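PDB 4GVO: Lmo2349 protein from Listeria monocytogenes, which probably binds L-cystine or related amino acids outside the cell as the solute-binding component of an ABC transporter. Local coordinates for residues A[19-24]-A[175-180]; A[32-37]-A[92-97]; A[229-232]-A[238-241]. One frame throughout, in Å; residues are numbered along the deposited sequence. Where two conformers were deposited one is given.

Contact 1: residues A[19-24]-A[175-180]; sequences FPNVCF and VDFQNK. With HIS (histidine), chain E.
Pro20 and Asn21, the corner of a tight turn, meet the ring of Phe177 on helix 172-180. The turn starts at Phe19, whose ring lies farther in, with Val22 CG2 set against the middle of one face at a height of 3.6 Å. The imidazole of the bound histidine comes to Phe19 obliquely, and S-oxy cysteine touches the same residue, so the segment that makes this surface contact also lines the ligand pocket. Pro20 and Asn21 are the two central residues of a type II turn, Asn21 taking the left-handed backbone conformation (phi 68°), and Val22 N closes the turn on Phe19 O. Pro20 meets the Phe177 ring at its edge, near the ring plane, with CB 3.8 Å from Phe177 CE2. Asn21 instead lies over a face: its amide is stacked on the ring with the two planes 28° apart, and ND2 is displaced from the ring centre, 3.4 Å off the Phe177 plane, while OD1 is 3.5 Å from Phe177 CZ. A hydrogen bond from Asn21 ND2 to Trp233 O anchors this amide. Phe177 reaches the turn because its CG stands anti to the backbone N (chi1 -174°), carrying the ring off the helix flank. Beyond the turn, Val22 and Cys23 both face Phe19, whose O accepts from Val22 N and Cys23 N at 2.9 Å each, a classic beta bulge. Phe24 then runs on beside Thr32 in the three-stranded antiparallel sheet. In the two-lobed fold of this binding-protein family, the contact is consistent with a bridge between lobes at the rim of the ligand cleft: the turn is tied to helix 34-44 and to Trp233 of helix 225-234, while Phe177 comes from helix 172-180 on the other side.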
loop_
_atom_site.group_PDB
_atom_site.type_symbol
_atom_site.label_atom_id
_atom_site.label_comp_id
_atom_site.label_asym_id
_atom_site.label_seq_id
_atom_site.Cartn_x
_atom_site.Cartn_y
_atom_site.Cartn_z
ATOM N N PHE A 19 3.996 6.484 -4.588
ATOM C CA PHE A 19 3.631 5.114 -4.983
ATOM C C PHE A 19 3.225 5.134 -6.446
ATOM O O PHE A 19 2.073 5.461 -6.807
ATOM C CB PHE A 19 2.553 4.541 -4.087
ATOM C CG PHE A 19 2.426 3.024 -4.110
ATOM C CD1 PHE A 19 2.820 2.260 -5.185
ATOM C CD2 PHE A 19 1.807 2.358 -3.027
ATOM C CE1 PHE A 19 2.669 0.885 -5.168
ATOM C CE2 PHE A 19 1.621 0.980 -3.042
ATOM C CZ PHE A 19 2.083 0.246 -4.111
ATOM N N PRO A 20 4.171 4.800 -7.340
ATOM C CA PRO A 20 3.849 4.864 -8.764
ATOM C C PRO A 20 2.603 4.076 -9.125
ATOM O O PRO A 20 2.395 2.967 -8.623
ATOM C CB PRO A 20 5.133 4.275 -9.429
ATOM C CG PRO A 20 6.239 4.670 -8.482
ATOM C CD PRO A 20 5.596 4.423 -7.124
ATOM N N ASN A 21 1.765 4.675 -9.966
ATOM C CA ASN A 21 0.509 4.117 -10.383
ATOM C C ASN A 21 -0.577 3.995 -9.328
ATOM O O ASN A 21 -1.676 3.503 -9.634
ATOM C CB ASN A 21 0.656 2.839 -11.201
ATOM C CG ASN A 21 0.841 3.129 -12.697
ATOM O OD1 ASN A 21 1.352 4.164 -13.073
ATOM N ND2 ASN A 21 0.505 2.170 -13.521
ATOM N N VAL A 22 -0.296 4.465 -8.125
ATOM C CA VAL A 22 -1.234 4.361 -6.986
ATOM C C VAL A 22 -1.582 5.742 -6.439
ATOM O O VAL A 22 -2.746 6.110 -6.320
ATOM C CB VAL A 22 -0.671 3.433 -5.913
ATOM C CG1 VAL A 22 -1.413 3.600 -4.591
ATOM C CG2 VAL A 22 -0.662 1.987 -6.421
ATOM N N CYS A 23 -0.546 6.513 -6.125
ATOM C CA CYS A 23 -0.699 7.903 -5.672
ATOM C C CYS A 23 0.607 8.615 -5.989
ATOM O O CYS A 23 1.630 8.377 -5.392
ATOM C CB CYS A 23 -1.149 8.038 -4.199
ATOM S SG CYS A 23 -0.168 7.153 -2.976
ATOM N N PHE A 24 0.550 9.467 -7.001
ATOM C CA PHE A 24 1.724 10.086 -7.545
ATOM C C PHE A 24 1.325 11.303 -8.368
ATOM O O PHE A 24 0.177 11.476 -8.689
ATOM C CB PHE A 24 2.527 9.109 -8.377
ATOM C CG PHE A 24 1.942 8.835 -9.738
ATOM C CD1 PHE A 24 0.858 7.967 -9.881
ATOM C CD2 PHE A 24 2.437 9.445 -10.877
ATOM C CE1 PHE A 24 0.294 7.686 -11.107
ATOM C CE2 PHE A 24 1.882 9.167 -12.114
ATOM C CZ PHE A 24 0.789 8.306 -12.224
ATOM N N VAL A 175 6.108 -4.903 -7.550
ATOM C CA VAL A 175 7.373 -5.404 -8.046
ATOM C C VAL A 175 7.348 -5.425 -9.586
ATOM O O VAL A 175 8.281 -4.949 -10.234
ATOM C CB VAL A 175 7.663 -6.797 -7.481
ATOM C CG1 VAL A 175 8.865 -7.441 -8.218
ATOM C CG2 VAL A 175 7.902 -6.745 -5.966
ATOM N N ASP A 176 6.276 -5.926 -10.145
ATOM C CA ASP A 176 6.204 -6.050 -11.569
ATOM C C ASP A 176 6.238 -4.685 -12.268
ATOM O O ASP A 176 6.930 -4.497 -13.290
ATOM C CB ASP A 176 4.972 -6.846 -12.009
ATOM C CG ASP A 176 5.082 -8.381 -11.706
ATOM O OD1 ASP A 176 6.129 -8.824 -11.178
ATOM O OD2 ASP A 176 4.093 -9.128 -12.039
ATOM N N PHE A 177 5.506 -3.713 -11.720
ATOM C CA PHE A 177 5.477 -2.386 -12.323
ATOM C C PHE A 177 6.851 -1.712 -12.234
ATOM O O PHE A 177 7.383 -1.172 -13.240
ATOM C CB PHE A 177 4.374 -1.491 -11.748
ATOM C CG PHE A 177 4.256 -0.171 -12.466
ATOM C CD1 PHE A 177 3.749 -0.133 -13.746
ATOM C CD2 PHE A 177 4.701 0.999 -11.900
ATOM C CE1 PHE A 177 3.686 1.026 -14.458
ATOM C CE2 PHE A 177 4.586 2.192 -12.581
ATOM C CZ PHE A 177 4.094 2.191 -13.878
ATOM N N GLN A 178 7.492 -1.819 -11.073
ATOM C CA GLN A 178 8.807 -1.219 -10.907
ATOM C C GLN A 178 9.851 -1.835 -11.887
ATOM O O GLN A 178 10.682 -1.098 -12.429
ATOM C CB GLN A 178 9.250 -1.361 -9.457
ATOM C CG GLN A 178 10.542 -0.642 -9.167
ATOM C CD GLN A 178 10.957 -0.802 -7.723
ATOM O OE1 GLN A 178 10.426 -0.121 -6.806
ATOM N NE2 GLN A 178 11.925 -1.694 -7.503
ATOM N N ASN A 179 9.772 -3.150 -12.082
ATOM C CA ASN A 179 10.713 -3.835 -12.937
ATOM C C ASN A 179 10.663 -3.374 -14.393
ATOM O O ASN A 179 11.672 -3.443 -15.090
ATOM C CB ASN A 179 10.475 -5.347 -12.898
ATOM C CG ASN A 179 11.082 -6.013 -11.687
ATOM O OD1 ASN A 179 11.876 -5.411 -10.956
ATOM N ND2 ASN A 179 10.645 -7.240 -11.429
ATOM N N LYS A 180 9.502 -2.885 -14.824
ATOM C CA LYS A 180 9.321 -2.546 -16.258
ATOM C C LYS A 180 10.312 -1.514 -16.762
ATOM O O LYS A 180 10.727 -1.568 -17.908
ATOM C CB LYS A 180 7.884 -2.070 -16.540
ATOM C CG LYS A 180 6.884 -3.207 -16.445
ATOM C CD LYS A 180 5.539 -2.787 -16.954
ATOM C CE LYS A 180 4.561 -3.953 -16.961
ATOM N NZ LYS A 180 5.087 -5.146 -17.691
HETATM N N HIS E . 0.115 -1.612 1.898
HETATM C CA HIS E . 0.912 -0.792 2.862
HETATM C C HIS E . 0.358 -0.816 4.246
HETATM O O HIS E . -0.775 -1.287 4.426
HETATM C CB HIS E . 1.004 0.644 2.376
HETATM C CG HIS E . 2.142 0.855 1.423
HETATM N ND1 HIS E . 2.187 0.227 0.239
HETATM C CD2 HIS E . 3.344 1.594 1.531
HETATM C CE1 HIS E . 3.348 0.557 -0.384
HETATM N NE2 HIS E . 4.022 1.407 0.403
HETATM O OXT HIS E . 1.049 -0.378 5.196
#

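Contact 2: residues A[32-37]-A[92-97]. With HIS (histidine), chain E.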
loop_
_atom_site.group_PDB
_atom_site.type_symbol
_atom_site.label_atom_id
_atom_site.label_comp_id
_atom_site.label_asym_id
_atom_site.label_seq_id
_atom_site.Cartn_x
_atom_site.Cartn_y
_atom_site.Cartn_z
ATOM N N THR A 32 -2.572 11.677 -9.278
ATOM C CA THR A 32 -3.320 10.616 -9.943
ATOM C C THR A 32 -2.824 9.247 -9.458
ATOM O O THR A 32 -2.132 9.175 -8.463
ATOM C CB THR A 32 -3.248 10.803 -11.485
ATOM O OG1 THR A 32 -4.180 9.939 -12.123
ATOM C CG2 THR A 32 -1.807 10.584 -12.047
ATOM N N GLY A 33 -3.218 8.163 -10.142
ATOM C CA GLY A 33 -2.971 6.798 -9.747
ATOM C C GLY A 33 -4.238 6.124 -9.256
ATOM O O GLY A 33 -5.241 6.778 -9.007
ATOM N N TYR A 34 -4.167 4.802 -9.095
ATOM C CA TYR A 34 -5.333 3.987 -8.751
ATOM C C TYR A 34 -6.132 4.534 -7.564
ATOM O O TYR A 34 -7.316 4.694 -7.641
ATOM C CB TYR A 34 -4.822 2.581 -8.411
ATOM C CG TYR A 34 -5.886 1.533 -8.186
ATOM C CD1 TYR A 34 -6.856 1.240 -9.143
ATOM C CD2 TYR A 34 -5.918 0.818 -7.014
ATOM C CE1 TYR A 34 -7.797 0.279 -8.902
ATOM C CE2 TYR A 34 -6.862 -0.193 -6.790
ATOM C CZ TYR A 34 -7.805 -0.449 -7.727
ATOM O OH TYR A 34 -8.786 -1.427 -7.562
ATOM N N ASP A 35 -5.480 4.794 -6.435
ATOM C CA ASP A 35 -6.207 5.173 -5.231
ATOM C C ASP A 35 -6.835 6.548 -5.402
ATOM O O ASP A 35 -7.982 6.777 -4.967
ATOM C CB ASP A 35 -5.305 5.143 -4.016
ATOM C CG ASP A 35 -5.035 3.743 -3.489
ATOM O OD1 ASP A 35 -4.699 2.856 -4.310
ATOM O OD2 ASP A 35 -5.073 3.553 -2.225
ATOM N N VAL A 36 -6.084 7.457 -6.003
ATOM C CA VAL A 36 -6.569 8.808 -6.247
ATOM C C VAL A 36 -7.760 8.802 -7.178
ATOM O O VAL A 36 -8.801 9.426 -6.871
ATOM C CB VAL A 36 -5.440 9.681 -6.754
ATOM C CG1 VAL A 36 -5.956 11.069 -7.206
ATOM C CG2 VAL A 36 -4.354 9.769 -5.686
ATOM N N GLU A 37 -7.641 8.083 -8.298
ATOM C CA GLU A 37 -8.730 8.016 -9.250
ATOM C C GLU A 37 -9.948 7.290 -8.683
ATOM O O GLU A 37 -11.093 7.673 -8.964
ATOM C CB GLU A 37 -8.262 7.427 -10.575
ATOM C CG GLU A 37 -7.192 8.306 -11.232
ATOM C CD GLU A 37 -7.605 9.726 -11.589
ATOM O OE1 GLU A 37 -8.816 9.996 -11.770
ATOM O OE2 GLU A 37 -6.706 10.585 -11.746
ATOM N N VAL A 92 -15.830 -2.771 2.093
ATOM C CA VAL A 92 -15.597 -3.245 0.737
ATOM C C VAL A 92 -14.127 -3.040 0.340
ATOM O O VAL A 92 -13.659 -1.909 0.259
ATOM C CB VAL A 92 -16.546 -2.551 -0.247
ATOM C CG1 VAL A 92 -16.292 -3.038 -1.669
ATOM C CG2 VAL A 92 -18.024 -2.763 0.174
ATOM N N ALA A 93 -13.403 -4.115 0.063
ATOM C CA ALA A 93 -11.990 -4.024 -0.311
ATOM C C ALA A 93 -11.861 -3.525 -1.738
ATOM O O ALA A 93 -12.770 -3.723 -2.596
ATOM C CB ALA A 93 -11.358 -5.419 -0.212
ATOM N N TYR A 94 -10.741 -2.876 -2.034
ATOM C CA TYR A 94 -10.467 -2.468 -3.387
ATOM C C TYR A 94 -9.122 -2.926 -3.968
ATOM O O TYR A 94 -8.755 -2.543 -5.084
ATOM C CB TYR A 94 -10.693 -0.976 -3.568
ATOM C CG TYR A 94 -9.722 -0.028 -2.876
ATOM C CD1 TYR A 94 -9.966 0.441 -1.585
ATOM C CD2 TYR A 94 -8.561 0.413 -3.511
ATOM C CE1 TYR A 94 -9.119 1.338 -0.969
ATOM C CE2 TYR A 94 -7.724 1.334 -2.929
ATOM C CZ TYR A 94 -8.009 1.818 -1.653
ATOM O OH TYR A 94 -7.216 2.726 -1.013
ATOM N N ASN A 95 -8.424 -3.798 -3.257
ATOM C CA ASN A 95 -7.247 -4.484 -3.807
ATOM C C ASN A 95 -6.903 -5.654 -2.862
ATOM O O ASN A 95 -7.425 -5.703 -1.737
ATOM C CB ASN A 95 -6.017 -3.563 -3.968
ATOM C CG ASN A 95 -5.052 -4.071 -4.995
ATOM O OD1 ASN A 95 -5.353 -5.052 -5.711
ATOM N ND2 ASN A 95 -3.904 -3.445 -5.085
ATOM N N ASN A 96 -6.023 -6.517 -3.327
ATOM C CA ASN A 96 -5.314 -7.517 -2.518
ATOM C C ASN A 96 -3.837 -7.076 -2.419
ATOM O O ASN A 96 -3.293 -6.600 -3.392
ATOM C CB ASN A 96 -5.230 -8.876 -3.269
ATOM C CG ASN A 96 -6.547 -9.495 -3.510
ATOM O OD1 ASN A 96 -6.904 -9.764 -4.655
ATOM N ND2 ASN A 96 -7.301 -9.676 -2.467
ATOM N N PHE A 97 -3.176 -7.295 -1.285
ATOM C CA PHE A 97 -1.796 -6.870 -1.123
ATOM C C PHE A 97 -1.004 -8.032 -0.461
ATOM O O PHE A 97 -0.443 -7.882 0.629
ATOM C CB PHE A 97 -1.743 -5.577 -0.314
ATOM C CG PHE A 97 -0.592 -4.673 -0.628
ATOM C CD1 PHE A 97 0.697 -4.924 -0.163
ATOM C CD2 PHE A 97 -0.796 -3.532 -1.402
ATOM C CE1 PHE A 97 1.744 -4.049 -0.458
ATOM C CE2 PHE A 97 0.242 -2.700 -1.723
ATOM C CZ PHE A 97 1.512 -2.950 -1.232
HETATM N N HIS E . 0.115 -1.612 1.898
HETATM C CA HIS E . 0.912 -0.792 2.862
HETATM C C HIS E . 0.358 -0.816 4.246
HETATM O O HIS E . -0.775 -1.287 4.426
HETATM C CB HIS E . 1.004 0.644 2.376
HETATM C CG HIS E . 2.142 0.855 1.423
HETATM N ND1 HIS E . 2.187 0.227 0.239
HETATM C CD2 HIS E . 3.344 1.594 1.531
HETATM C CE1 HIS E . 3.348 0.557 -0.384
HETATM N NE2 HIS E . 4.022 1.407 0.403
HETATM O OXT HIS E . 1.049 -0.378 5.196
#
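Tyr94 OH donates to Asp35 OD2 over 2.6 Å, meeting the carboxylate oxygen from above its plane, 58° out of it. The carboxylate stands steeply to the phenol ring and approaches it at the edge. A second phenol bond runs the other way across the contact: Tyr34 OH donates to Tyr94 O at 2.7 Å, nearly in line with the carbonyl (C=O...donor angle 161°). The two tyrosine side chains run antiparallel past one another, Tyr34 CE2 lying 3.7 Å from Tyr94 CD2 at the edge of the Tyr94 ring. With chi1 at 69°, Tyr94 CG lies between its own N and carbonyl carbon; the ring turns toward Asp35 while the carbonyl of the same residue takes Tyr34 OH. Phe200 stacks on the Tyr94 ring. Farther along, Phe97 presents one ring face to the amino N of the bound histidine, which sits centrally 3.6 Å from the ring plane. Asp35 OD1 and the amide of Asn95 both hold Gln76, a pocket residue, through its NE2 and OE1 respectively. Asp35 and Asn95 thus act as second-shell residues that would fix the orientation of the Gln76 amide in the ligand pocket.

Contact 3: residues A[229-232]-A[238-241]; sequences LSEK and YSKE
Ser230 and Ser239 bring their hydroxyls together at the closest backbone approach of the two segments, where their CA atoms are 4.8 Å apart. The hydrogen bonding centres on Ser230 OG and Ser239 OG, which lie 2.8 Å apart, at hydrogen-bonding distance. Each oxygen has further partners: Ser230 OG, placed by a chi1 of 62°, also has the carbonyls Leu226 O and Lys227 O of the preceding helical turn as hydrogen-bond partners, which can only share its one proton, and Ser239 OG is hydrogen-bonded to Lys227 NZ. The pair therefore belongs to a small polar cluster in which a buried serine is satisfied by its own helix as well as by the returning chain. Ser239 OG also lies 3.2 Å from Glu231 N, but the angle is poor and no bond forms.

In one of its two conformations Glu231 OE1 forms a salt bridge with Lys227 NZ, which would then serve both the acid and the Ser239 hydroxyl. Van der Waals contact is modest. Ser239 CB rests 3.4 Å from Ser230 OG, and Glu231 CB approaches Ser239 OG at 3.6 Å.

Helix 225-234 ends shortly before residues 238-241, and the chain doubles back against its flank, where Tyr243 OH binds both Tyr238 O and Lys240 N. The helix itself packs on helix 34-44 through Leu229. The C-terminal tail lies against helix 225-234, against helix 172-180, where Tyr238 touches Pro172 and Phe173, and against strand 95-104, where Lys240 NZ is hydrogen-bonded to Asn96 OD1.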
loop_
_atom_site.group_PDB
_atom_site.type_symbol
_atom_site.label_atom_id
_atom_site.label_comp_id
_atom_site.label_asym_id
_atom_site.label_seq_id
_atom_site.Cartn_x
_atom_site.Cartn_y
_atom_site.Cartn_z
ATOM N N LEU A 229 -10.539 0.298 -13.857
ATOM C CA LEU A 229 -9.559 1.115 -13.127
ATOM C C LEU A 229 -8.362 0.260 -12.744
ATOM O O LEU A 229 -7.227 0.681 -12.878
ATOM C CB LEU A 229 -10.135 1.724 -11.837
ATOM C CG LEU A 229 -10.968 2.998 -11.888
ATOM C CD1 LEU A 229 -11.628 3.249 -10.550
ATOM C CD2 LEU A 229 -10.081 4.153 -12.338
ATOM N N SER A 230 -8.626 -0.948 -12.233
ATOM C CA SER A 230 -7.530 -1.815 -11.844
ATOM C C SER A 230 -6.717 -2.280 -13.048
ATOM O O SER A 230 -5.521 -2.366 -12.970
ATOM C CB SER A 230 -8.023 -2.999 -11.017
ATOM O OG SER A 230 -8.920 -3.827 -11.750
ATOM N N GLU A 231 -7.348 -2.545 -14.190
ATOM C CA GLU A 231 -6.563 -2.883 -15.373
ATOM C C GLU A 231 -5.634 -1.736 -15.781
ATOM O O GLU A 231 -4.451 -1.949 -16.077
ATOM C CB GLU A 231 -7.459 -3.284 -16.549
ATOM C CG GLU A 231 -6.633 -3.587 -17.797
ATOM C CD GLU A 231 -7.001 -4.869 -18.513
ATOM O OE1 GLU A 231 -7.775 -5.681 -17.968
ATOM O OE2 GLU A 231 -6.487 -5.072 -19.630
ATOM N N LYS A 232 -6.170 -0.526 -15.764
ATOM C CA LYS A 232 -5.386 0.649 -16.171
ATOM C C LYS A 232 -4.135 0.825 -15.315
ATOM O O LYS A 232 -3.044 1.105 -15.811
ATOM C CB LYS A 232 -6.272 1.911 -16.075
ATOM C CG LYS A 232 -5.572 3.182 -16.456
ATOM C CD LYS A 232 -6.504 4.370 -16.573
ATOM C CE LYS A 232 -5.752 5.675 -16.834
ATOM N NZ LYS A 232 -6.697 6.838 -16.887
ATOM N N TYR A 238 -3.298 -8.196 -12.520
ATOM C CA TYR A 238 -3.687 -7.813 -11.150
ATOM C C TYR A 238 -5.072 -7.203 -11.050
ATOM O O TYR A 238 -5.446 -6.655 -10.020
ATOM C CB TYR A 238 -2.592 -6.887 -10.584
ATOM C CG TYR A 238 -1.283 -7.647 -10.529
ATOM C CD1 TYR A 238 -1.088 -8.682 -9.619
ATOM C CD2 TYR A 238 -0.269 -7.377 -11.433
ATOM C CE1 TYR A 238 0.074 -9.448 -9.639
ATOM C CE2 TYR A 238 0.907 -8.092 -11.429
ATOM C CZ TYR A 238 1.062 -9.149 -10.537
ATOM O OH TYR A 238 2.233 -9.866 -10.541
ATOM N N SER A 239 -5.794 -7.251 -12.156
ATOM C CA SER A 239 -7.073 -6.604 -12.287
ATOM C C SER A 239 -8.191 -7.647 -12.097
ATOM O O SER A 239 -8.220 -8.695 -12.767
ATOM C CB SER A 239 -7.164 -5.990 -13.674
ATOM O OG SER A 239 -8.452 -5.541 -13.940
ATOM N N LYS A 240 -9.146 -7.303 -11.240
ATOM C CA LYS A 240 -10.301 -8.140 -10.918
ATOM C C LYS A 240 -11.593 -7.303 -10.907
ATOM O O LYS A 240 -11.559 -6.049 -10.841
ATOM C CB LYS A 240 -10.162 -8.755 -9.528
ATOM C CG LYS A 240 -8.893 -9.531 -9.306
ATOM C CD LYS A 240 -8.988 -10.168 -7.907
ATOM C CE LYS A 240 -7.730 -10.872 -7.445
ATOM N NZ LYS A 240 -7.967 -11.581 -6.130
ATOM N N GLU A 241 -12.739 -7.986 -11.043
ATOM C CA GLU A 241 -14.020 -7.329 -10.934
ATOM C C GLU A 241 -14.266 -6.799 -9.511
ATOM O O GLU A 241 -14.887 -5.733 -9.325
ATOM C CB GLU A 241 -15.119 -8.277 -11.410
ATOM C CG GLU A 241 -14.909 -8.834 -12.815
ATOM C CD GLU A 241 -16.026 -9.773 -13.297
ATOM O OE1 GLU A 241 -16.784 -10.323 -12.464
ATOM O OE2 GLU A 241 -16.121 -9.983 -14.532
#

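Overall arrangement
Along the chain contact 2 is nested inside the loop closed by contact 1, and contact 3 follows at the C-terminus. The centres of contacts 1 and 2 lie about 13 Å apart. Those of contacts 1 and 3 are about 14 Å apart, and those of contacts 2 and 3 about 9 Å. Contacts 1 and 2 share the small antiparallel sheet leading into helix 34-44, and both touch the bound histidine. Contact 3 packs against contact 2, where the ring of Tyr34 rests on Ser230, and reaches contact 1 through Tyr238 OH and Asp176 OD2. Together they link the ligand pocket to the C-terminal tail and, consistent with a two-lobed binding protein, to helix 172-180 across the cleft.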